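Local coordinates for protein SusD homolog (Bacteroides thetaiotaomicron, PDB 3EHM) that probably binds mucin O-glycans at the outer membrane as a SusD-family lipoprotein taking part in their utilization by this gut symbiont, at residues Leu52-Leu57 / Asn76-Trp81; Ser166-Leu171 / Lys224-Lys229; Arg287-Phe292 / Thr305-Val310. One frame throughout, in Å; residues are numbered along the deposited sequence.

Contact 1 (Leu52-Leu57 / Asn76-Trp81); sequences LQNTDL and NNEANW
N54, on the last turns of helix 47-57, and E78, in a short 3-10 turn, face each other with CA atoms 7.7 Å apart, the closest CA pair of two segments that are joined by one side-chain bond. N54 ND2 donates to E78 OE2 at 2.7 Å, with a nearly straight N-H...O angle of 163°. The acceptor lies in the plane of the N54 amide, but the amide comes down on the carboxylate from above, 59° out of its plane. The amide and carboxylate planes stand almost perpendicular, and the side chains cross at about a right angle. CG of N54 stands anti to its own backbone N (chi1 179°), which carries the amide past the helix surface to E78. On the other side the E78 chain bends at chi2 and lifts its carboxylate towards the helix.

Both groups have second partners. E78 OE2 also forms a salt bridge with R87, so this oxygen is shared between an amide and a guanidinium group, and N54 OD1 accepts from N94 ND2, so the amide is held at both ends and its rotation is fixed. The backbones are shaped locally as well. L52 O accepts from D56 N (2.7 Å) and from L57 N (3.0 Å); the second bond, one residue longer than in an alpha-helix, belongs to a wider, pi-type turn. N77 OD1 accepts from A79 N at 2.9 Å in an Asx turn that leads into the 3-10 segment, and W81 N returns to E78 O at 2.9 Å.

The buried pair lies against helix 85-110, which supplies R87 and N94 and packs Y90 and A91 on N54. L57 touches F67 and A79 touches N69, both on strand 67-69, so helix, strand and the loop before helix 85-110 meet here.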
loop_
_atom_site.group_PDB
_atom_site.type_symbol
_atom_site.label_atom_id
_atom_site.label_comp_id
_atom_site.label_asym_id
_atom_site.label_seq_id
_atom_site.Cartn_x
_atom_site.Cartn_y
_atom_site.Cartn_z
ATOM N N LEU A 52 7.711 -5.916 8.604
ATOM C CA LEU A 52 6.985 -4.728 8.150
ATOM C C LEU A 52 7.941 -3.660 7.624
ATOM O O LEU A 52 7.585 -2.876 6.743
ATOM C CB LEU A 52 6.148 -4.148 9.288
ATOM C CG LEU A 52 5.204 -3.018 8.869
ATOM C CD1 LEU A 52 4.137 -3.580 7.932
ATOM C CD2 LEU A 52 4.562 -2.399 10.095
ATOM N N GLN A 53 9.150 -3.621 8.173
ATOM C CA GLN A 53 10.150 -2.661 7.710
ATOM C C GLN A 53 10.435 -2.938 6.241
ATOM O O GLN A 53 10.481 -2.028 5.405
ATOM C CB GLN A 53 11.454 -2.818 8.492
ATOM C CG GLN A 53 11.596 -1.901 9.686
ATOM C CD GLN A 53 13.015 -1.879 10.221
ATOM O OE1 GLN A 53 13.435 -0.911 10.859
ATOM N NE2 GLN A 53 13.761 -2.949 9.970
ATOM N N ASN A 54 10.615 -4.220 5.946
ATOM C CA ASN A 54 10.927 -4.705 4.607
ATOM C C ASN A 54 9.813 -4.453 3.595
ATOM O O ASN A 54 10.078 -4.093 2.448
ATOM C CB ASN A 54 11.232 -6.209 4.686
ATOM C CG ASN A 54 11.541 -6.822 3.331
ATOM O OD1 ASN A 54 10.913 -7.805 2.926
ATOM N ND2 ASN A 54 12.517 -6.256 2.631
ATOM N N THR A 55 8.566 -4.624 4.021
ATOM C CA THR A 55 7.436 -4.442 3.116
ATOM C C THR A 55 6.865 -3.028 3.049
ATOM O O THR A 55 6.550 -2.538 1.966
ATOM C CB THR A 55 6.264 -5.381 3.490
ATOM O OG1 THR A 55 5.708 -4.975 4.749
ATOM C CG2 THR A 55 6.742 -6.819 3.604
ATOM N N ASP A 56 6.751 -2.375 4.203
ATOM C CA ASP A 56 6.137 -1.052 4.272
ATOM C C ASP A 56 6.937 0.158 4.757
ATOM O O ASP A 56 6.936 1.211 4.117
ATOM C CB ASP A 56 4.884 -1.129 5.160
ATOM C CG ASP A 56 3.752 -1.935 4.538
ATOM O OD1 ASP A 56 3.955 -3.109 4.148
ATOM O OD2 ASP A 56 2.636 -1.383 4.462
ATOM N N LEU A 57 7.603 0.012 5.894
ATOM C CA LEU A 57 8.295 1.130 6.517
ATOM C C LEU A 57 9.557 1.742 5.923
ATOM O O LEU A 57 9.596 2.950 5.702
ATOM C CB LEU A 57 8.547 0.798 7.988
ATOM C CG LEU A 57 7.340 0.226 8.735
ATOM C CD1 LEU A 57 7.670 0.153 10.222
ATOM C CD2 LEU A 57 6.100 1.093 8.510
ATOM N N ASN A 76 23.269 -0.622 2.207
ATOM C CA ASN A 76 23.286 -2.062 1.987
ATOM C C ASN A 76 21.924 -2.741 1.833
ATOM O O ASN A 76 21.867 -3.968 1.729
ATOM C CB ASN A 76 24.056 -2.742 3.119
ATOM C CG ASN A 76 25.538 -2.431 3.081
ATOM O OD1 ASN A 76 26.179 -2.277 4.125
ATOM N ND2 ASN A 76 26.097 -2.350 1.877
ATOM N N ASN A 77 20.829 -1.982 1.840
ATOM C CA ASN A 77 19.523 -2.613 1.659
ATOM C C ASN A 77 18.534 -1.804 0.824
ATOM O O ASN A 77 18.886 -0.774 0.239
ATOM C CB ASN A 77 18.890 -3.012 3.008
ATOM C CG ASN A 77 18.481 -1.821 3.859
ATOM O OD1 ASN A 77 18.268 -0.718 3.358
ATOM N ND2 ASN A 77 18.345 -2.054 5.160
ATOM N N GLU A 78 17.296 -2.285 0.763
ATOM C CA GLU A 78 16.248 -1.651 -0.039
ATOM C C GLU A 78 15.907 -0.199 0.308
ATOM O O GLU A 78 15.367 0.531 -0.531
ATOM C CB GLU A 78 14.966 -2.492 0.018
ATOM C CG GLU A 78 14.284 -2.474 1.375
ATOM C CD GLU A 78 14.746 -3.586 2.290
ATOM O OE1 GLU A 78 15.917 -4.018 2.185
ATOM O OE2 GLU A 78 13.933 -4.023 3.130
ATOM N N ALA A 79 16.207 0.229 1.531
ATOM C CA ALA A 79 15.899 1.607 1.925
ATOM C C ALA A 79 16.567 2.579 0.962
ATOM O O ALA A 79 16.014 3.631 0.633
ATOM C CB ALA A 79 16.365 1.873 3.350
ATOM N N ASN A 80 17.761 2.222 0.506
ATOM C CA ASN A 80 18.477 3.073 -0.428
ATOM C C ASN A 80 18.585 2.435 -1.805
ATOM O O ASN A 80 19.543 2.654 -2.548
ATOM C CB ASN A 80 19.843 3.438 0.136
ATOM C CG ASN A 80 19.737 4.445 1.260
ATOM O OD1 ASN A 80 20.023 5.632 1.080
ATOM N ND2 ASN A 80 19.292 3.984 2.422
ATOM N N TRP A 81 17.574 1.630 -2.111
ATOM C CA TRP A 81 17.426 0.973 -3.401
ATOM C C TRP A 81 18.473 -0.076 -3.762
ATOM O O TRP A 81 18.662 -0.378 -4.938
ATOM C CB TRP A 81 17.370 2.040 -4.502
ATOM C CG TRP A 81 16.383 3.163 -4.253
ATOM C CD1 TRP A 81 15.920 3.608 -3.043
ATOM C CD2 TRP A 81 15.830 4.045 -5.236
ATOM N NE1 TRP A 81 15.121 4.715 -3.214
ATOM C CE2 TRP A 81 15.049 5.004 -4.552
ATOM C CE3 TRP A 81 15.922 4.120 -6.631
ATOM C CZ2 TRP A 81 14.364 6.028 -5.218
ATOM C CZ3 TRP A 81 15.240 5.140 -7.294
ATOM C CH2 TRP A 81 14.471 6.078 -6.583
#

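Contact 2 (Ser166-Leu171 / Lys224-Lys229); sequences SMLADL and KEYITK
L168 sets its CB over the face of the Y226 ring, one side chain coming from helix 160-178 and the other from helix 220-231; the CA atoms of the two residues, the closest pair between 166-171 and 224-229, are 7.3 Å apart. The tight part is a CH-pi contact: L168 CB stands over the centre of the tyrosine ring, 3.7 Å from its centroid and only 5° off the normal. The two branches of the leucine spread on from there over the same aromatic residue. L168 CD1 reaches Y226 CD1 at 3.8 Å, while L168 CD2 leans towards the root of the ring, 4.1 Å from Y226 CB. The first torsion of Y226 puts CG anti to the carbonyl carbon (chi1 -66°) and swings the ring towards helix 160-178, where Y226 CE2 meets the leucine's own backbone, L168 O, at 3.4 Å without a hydrogen bond. That carbonyl accepts from S172 OG further along the helix.

Towards the phenol end the packing thins out. Y226 OH passes beside A169, 3.7 Å from its CB and 3.6 Å from its CA, in van der Waals contact at a residue exposed to solvent. On the same helix, K229 NZ makes a weak hydrogen bond to S172 OG.

The inner side is closed by helix 197-215, with I211 against L168 and V212 against Y226. S166 and D170 turn away from the tyrosine and bond to N146 and Y145. Three helices thus meet through aliphatic and aromatic side chains with no hydrogen bond between the two segments, packing consistent with the helical, tetratricopeptide-repeat-containing architecture of SusD-like proteins.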
loop_
_atom_site.group_PDB
_atom_site.type_symbol
_atom_site.label_atom_id
_atom_site.label_comp_id
_atom_site.label_asym_id
_atom_site.label_seq_id
_atom_site.Cartn_x
_atom_site.Cartn_y
_atom_site.Cartn_z
ATOM N N SER A 166 -6.492 -13.398 -14.090
ATOM C CA SER A 166 -6.834 -14.578 -13.302
ATOM C C SER A 166 -7.397 -14.242 -11.924
ATOM O O SER A 166 -8.322 -14.908 -11.448
ATOM C CB SER A 166 -5.602 -15.476 -13.155
ATOM O OG SER A 166 -5.083 -15.833 -14.429
HETATM N N MSE A 167 -6.851 -13.214 -11.283
HETATM C CA MSE A 167 -7.328 -12.828 -9.962
HETATM C C MSE A 167 -8.748 -12.274 -10.010
HETATM O O MSE A 167 -9.546 -12.523 -9.107
HETATM C CB MSE A 167 -6.394 -11.797 -9.328
HETATM C CG MSE A 167 -6.653 -11.604 -7.846
HETATM SE SE MSE A 167 -5.440 -10.342 -7.042
HETATM C CE MSE A 167 -3.764 -11.210 -7.448
ATOM N N LEU A 168 -9.066 -11.517 -11.058
ATOM C CA LEU A 168 -10.408 -10.960 -11.197
ATOM C C LEU A 168 -11.425 -12.095 -11.339
ATOM O O LEU A 168 -12.499 -12.068 -10.736
ATOM C CB LEU A 168 -10.474 -10.027 -12.413
ATOM C CG LEU A 168 -9.869 -8.626 -12.243
ATOM C CD1 LEU A 168 -9.739 -7.945 -13.591
ATOM C CD2 LEU A 168 -10.744 -7.795 -11.302
ATOM N N ALA A 169 -11.080 -13.099 -12.132
ATOM C CA ALA A 169 -11.966 -14.234 -12.330
ATOM C C ALA A 169 -12.123 -14.992 -11.015
ATOM O O ALA A 169 -13.227 -15.411 -10.660
ATOM C CB ALA A 169 -11.403 -15.151 -13.407
ATOM N N ASP A 170 -11.021 -15.161 -10.290
ATOM C CA ASP A 170 -11.067 -15.871 -9.017
ATOM C C ASP A 170 -11.896 -15.118 -7.978
ATOM O O ASP A 170 -12.609 -15.736 -7.185
ATOM C CB ASP A 170 -9.655 -16.119 -8.468
ATOM C CG ASP A 170 -8.894 -17.171 -9.263
ATOM O OD1 ASP A 170 -9.539 -18.093 -9.806
ATOM O OD2 ASP A 170 -7.651 -17.085 -9.334
ATOM N N LEU A 171 -11.793 -13.789 -7.971
ATOM C CA LEU A 171 -12.562 -12.984 -7.022
ATOM C C LEU A 171 -14.056 -13.130 -7.301
ATOM O O LEU A 171 -14.854 -13.261 -6.376
ATOM C CB LEU A 171 -12.156 -11.506 -7.101
ATOM C CG LEU A 171 -10.820 -11.155 -6.431
ATOM C CD1 LEU A 171 -10.457 -9.701 -6.712
ATOM C CD2 LEU A 171 -10.923 -11.402 -4.922
ATOM N N LYS A 224 -13.715 -2.809 -17.737
ATOM C CA LYS A 224 -15.160 -2.820 -17.931
ATOM C C LYS A 224 -15.763 -4.211 -17.746
ATOM O O LYS A 224 -16.942 -4.345 -17.441
ATOM C CB LYS A 224 -15.501 -2.302 -19.330
ATOM C CG LYS A 224 -15.153 -0.839 -19.562
ATOM C CD LYS A 224 -15.400 -0.447 -21.015
ATOM C CE LYS A 224 -15.206 1.043 -21.245
ATOM N NZ LYS A 224 -15.267 1.389 -22.697
ATOM N N GLU A 225 -14.955 -5.250 -17.934
ATOM C CA GLU A 225 -15.450 -6.614 -17.786
ATOM C C GLU A 225 -15.802 -6.940 -16.336
ATOM O O GLU A 225 -16.582 -7.857 -16.085
ATOM C CB GLU A 225 -14.411 -7.627 -18.292
ATOM C CG GLU A 225 -14.971 -9.031 -18.535
ATOM C CD GLU A 225 -13.895 -10.067 -18.845
ATOM O OE1 GLU A 225 -12.845 -9.694 -19.413
ATOM O OE2 GLU A 225 -14.107 -11.263 -18.532
ATOM N N TYR A 226 -15.249 -6.186 -15.384
ATOM C CA TYR A 226 -15.509 -6.466 -13.972
ATOM C C TYR A 226 -15.951 -5.319 -13.069
ATOM O O TYR A 226 -16.543 -5.565 -12.016
ATOM C CB TYR A 226 -14.277 -7.111 -13.325
ATOM C CG TYR A 226 -13.935 -8.488 -13.839
ATOM C CD1 TYR A 226 -13.204 -8.657 -15.014
ATOM C CD2 TYR A 226 -14.334 -9.627 -13.143
ATOM C CE1 TYR A 226 -12.875 -9.930 -15.480
ATOM C CE2 TYR A 226 -14.015 -10.898 -13.597
ATOM C CZ TYR A 226 -13.284 -11.045 -14.763
ATOM O OH TYR A 226 -12.950 -12.308 -15.199
ATOM N N ILE A 227 -15.661 -4.080 -13.448
ATOM C CA ILE A 227 -16.028 -2.949 -12.601
ATOM C C ILE A 227 -17.532 -2.855 -12.358
ATOM O O ILE A 227 -17.972 -2.499 -11.265
ATOM C CB ILE A 227 -15.507 -1.616 -13.188
ATOM C CG1 ILE A 227 -15.616 -0.516 -12.135
ATOM C CG2 ILE A 227 -16.299 -1.231 -14.427
ATOM C CD1 ILE A 227 -14.750 0.696 -12.441
ATOM N N THR A 228 -18.320 -3.185 -13.374
ATOM C CA THR A 228 -19.768 -3.143 -13.239
ATOM C C THR A 228 -20.234 -4.246 -12.289
ATOM O O THR A 228 -21.118 -4.024 -11.464
ATOM C CB THR A 228 -20.461 -3.315 -14.605
ATOM O OG1 THR A 228 -20.105 -2.221 -15.461
ATOM C CG2 THR A 228 -21.974 -3.350 -14.433
ATOM N N LYS A 229 -19.634 -5.428 -12.397
ATOM C CA LYS A 229 -20.011 -6.543 -11.529
ATOM C C LYS A 229 -19.637 -6.256 -10.076
ATOM O O LYS A 229 -20.332 -6.667 -9.153
ATOM C CB LYS A 229 -19.325 -7.839 -11.976
ATOM C CG LYS A 229 -19.544 -8.199 -13.435
ATOM C CD LYS A 229 -19.324 -9.689 -13.694
ATOM C CE LYS A 229 -17.940 -10.160 -13.267
ATOM N NZ LYS A 229 -17.740 -11.625 -13.518
#

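Contact 3 (Arg287-Phe292 / Thr305-Val310); sequences RLSAYF and TGYFPV
A water molecule links F292 to Y307: it donates to F292 O at 2.8 Å and is hydrogen-bonded to Y307 OH at 2.8 Å. S289 OG adds a third, weak contact with this water at 3.5 Å. The chain leaves helix 287-291 at F292, and its carbonyl turns towards the tyrosine. F292 O also sits at the edge of the ring, in its plane, 3.6 Å from Y307 CE1, so one oxygen meets both the water and the aromatic rim.

The broad contact is apolar. L288 lies over one face of the Y307 ring, with CG 3.8 Å from the centroid and 5° off the normal. Its methyl groups spread over the same face, L288 CD2 3.7 Å from Y307 CD2 and L288 CD1 near the other ortho carbon, Y307 CD1. L288 CG is anti to the backbone N (chi1 175°), which sends the branch out over the ring, and the two side chains slide past each other in opposite directions. Beyond the leucine, the phenol oxygen Y307 OH runs alongside S289, 3.6 Å from its CB.

Before Y307 the strand ends at G306, whose backbone angles belong to glycine and whose O lies 3.6 Å above the centre of the F308 ring. L288 and F292 also pack on M272 and L280, while Y307 also touches E294. The tyrosine is therefore held in two ways: L288 supports one face of its ring, and the water ties its hydroxyl to the helix end. Because no direct hydrogen bond crosses between the segments, their polar connection depends on this one water, whereas most of the buried surface between them comes from the ring and L288.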
loop_
_atom_site.group_PDB
_atom_site.type_symbol
_atom_site.label_atom_id
_atom_site.label_comp_id
_atom_site.label_asym_id
_atom_site.label_seq_id
_atom_site.Cartn_x
_atom_site.Cartn_y
_atom_site.Cartn_z
ATOM N N ARG A 287 -5.419 16.113 9.570
ATOM C CA ARG A 287 -4.937 14.748 9.714
ATOM C C ARG A 287 -3.463 14.725 10.098
ATOM O O ARG A 287 -2.943 13.694 10.515
ATOM C CB ARG A 287 -5.171 13.953 8.420
ATOM C CG ARG A 287 -6.626 13.533 8.242
ATOM C CD ARG A 287 -6.908 12.948 6.861
ATOM N NE ARG A 287 -6.686 13.926 5.801
ATOM C CZ ARG A 287 -6.998 13.729 4.526
ATOM N NH1 ARG A 287 -7.554 12.583 4.143
ATOM N NH2 ARG A 287 -6.762 14.678 3.635
ATOM N N LEU A 288 -2.790 15.864 9.963
ATOM C CA LEU A 288 -1.380 15.945 10.326
ATOM C C LEU A 288 -1.211 15.532 11.787
ATOM O O LEU A 288 -0.372 14.690 12.119
ATOM C CB LEU A 288 -0.857 17.373 10.132
ATOM C CG LEU A 288 0.582 17.650 10.580
ATOM C CD1 LEU A 288 1.546 16.680 9.899
ATOM C CD2 LEU A 288 0.945 19.083 10.242
ATOM N N SER A 289 -2.027 16.126 12.652
ATOM C CA SER A 289 -1.986 15.844 14.086
ATOM C C SER A 289 -2.495 14.449 14.424
ATOM O O SER A 289 -2.101 13.861 15.432
ATOM C CB SER A 289 -2.815 16.880 14.845
ATOM O OG SER A 289 -2.741 16.649 16.239
ATOM N N ALA A 290 -3.375 13.918 13.585
ATOM C CA ALA A 290 -3.922 12.589 13.818
ATOM C C ALA A 290 -2.909 11.509 13.456
ATOM O O ALA A 290 -2.864 10.455 14.088
ATOM C CB ALA A 290 -5.193 12.395 13.006
ATOM N N TYR A 291 -2.094 11.776 12.440
ATOM C CA TYR A 291 -1.104 10.800 11.985
ATOM C C TYR A 291 0.249 10.863 12.685
ATOM O O TYR A 291 0.870 9.830 12.930
ATOM C CB TYR A 291 -0.822 10.951 10.481
ATOM C CG TYR A 291 -1.969 10.677 9.524
ATOM C CD1 TYR A 291 -3.112 9.993 9.932
ATOM C CD2 TYR A 291 -1.879 11.065 8.186
ATOM C CE1 TYR A 291 -4.140 9.703 9.025
ATOM C CE2 TYR A 291 -2.895 10.777 7.274
ATOM C CZ TYR A 291 -4.020 10.097 7.701
ATOM O OH TYR A 291 -5.024 9.805 6.802
ATOM N N PHE A 292 0.715 12.067 12.996
ATOM C CA PHE A 292 2.037 12.197 13.590
ATOM C C PHE A 292 2.167 13.045 14.845
ATOM O O PHE A 292 1.333 13.902 15.135
ATOM C CB PHE A 292 3.012 12.743 12.543
ATOM C CG PHE A 292 2.964 12.023 11.225
ATOM C CD1 PHE A 292 2.165 12.498 10.188
ATOM C CD2 PHE A 292 3.722 10.873 11.016
ATOM C CE1 PHE A 292 2.125 11.841 8.961
ATOM C CE2 PHE A 292 3.687 10.210 9.794
ATOM C CZ PHE A 292 2.887 10.696 8.764
ATOM N N THR A 305 9.986 22.887 18.989
ATOM C CA THR A 305 8.960 21.869 18.816
ATOM C C THR A 305 8.183 22.132 17.535
ATOM O O THR A 305 7.984 23.282 17.152
ATOM C CB THR A 305 7.980 21.861 20.020
ATOM O OG1 THR A 305 8.689 21.479 21.205
ATOM C CG2 THR A 305 6.841 20.876 19.790
ATOM N N GLY A 306 7.750 21.061 16.877
ATOM C CA GLY A 306 6.995 21.204 15.644
ATOM C C GLY A 306 7.014 19.936 14.818
ATOM O O GLY A 306 7.588 18.926 15.226
ATOM N N TYR A 307 6.377 19.979 13.655
ATOM C CA TYR A 307 6.337 18.822 12.769
ATOM C C TYR A 307 7.573 18.822 11.875
ATOM O O TYR A 307 7.642 19.567 10.900
ATOM C CB TYR A 307 5.051 18.867 11.942
ATOM C CG TYR A 307 3.824 18.663 12.798
ATOM C CD1 TYR A 307 3.488 17.393 13.267
ATOM C CD2 TYR A 307 3.035 19.746 13.198
ATOM C CE1 TYR A 307 2.405 17.201 14.111
ATOM C CE2 TYR A 307 1.946 19.565 14.046
ATOM C CZ TYR A 307 1.640 18.289 14.499
ATOM O OH TYR A 307 0.578 18.092 15.346
ATOM N N PHE A 308 8.546 17.986 12.232
ATOM C CA PHE A 308 9.812 17.879 11.508
ATOM C C PHE A 308 9.919 16.556 10.752
ATOM O O PHE A 308 10.020 15.490 11.359
ATOM C CB PHE A 308 10.985 17.973 12.490
ATOM C CG PHE A 308 10.906 19.145 13.434
ATOM C CD1 PHE A 308 11.272 18.997 14.767
ATOM C CD2 PHE A 308 10.476 20.393 12.993
ATOM C CE1 PHE A 308 11.214 20.077 15.654
ATOM C CE2 PHE A 308 10.415 21.482 13.870
ATOM C CZ PHE A 308 10.784 21.320 15.202
ATOM N N PRO A 309 9.915 16.612 9.414
ATOM C CA PRO A 309 10.012 15.397 8.602
ATOM C C PRO A 309 11.443 14.949 8.313
ATOM O O PRO A 309 12.401 15.693 8.522
ATOM C CB PRO A 309 9.282 15.790 7.329
ATOM C CG PRO A 309 9.713 17.217 7.162
ATOM C CD PRO A 309 9.580 17.777 8.573
ATOM N N VAL A 310 11.567 13.715 7.836
ATOM C CA VAL A 310 12.849 13.143 7.455
ATOM C C VAL A 310 12.705 12.905 5.955
ATOM O O VAL A 310 11.697 12.359 5.499
ATOM C CB VAL A 310 13.115 11.816 8.194
ATOM C CG1 VAL A 310 14.402 11.177 7.689
ATOM C CG2 VAL A 310 13.222 12.082 9.695
HETATM O O HOH W 1 0.568 15.805 16.984
#

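From the N terminus the three contacts follow in series, none nested in or crossing another. Contact 1 closes an 18-residue excursion through helix 60-63 and strand 67-69, bringing the chain back to helix 47-57 just ahead of helix 85-110. Contact 2 spans 52 residues, with helix 197-215 lying between the two segments in sequence. Contact 3 closes the shortest loop, 12 residues that include most of the hairpin of strands 295-297 and 304-306, and returns the chain to helix 287-291. Contacts 2 and 3 lie on opposite sides of the chain's centre, their own centres 39 Å apart; contacts 1 and 3 are nearer, with centres 22 Å apart.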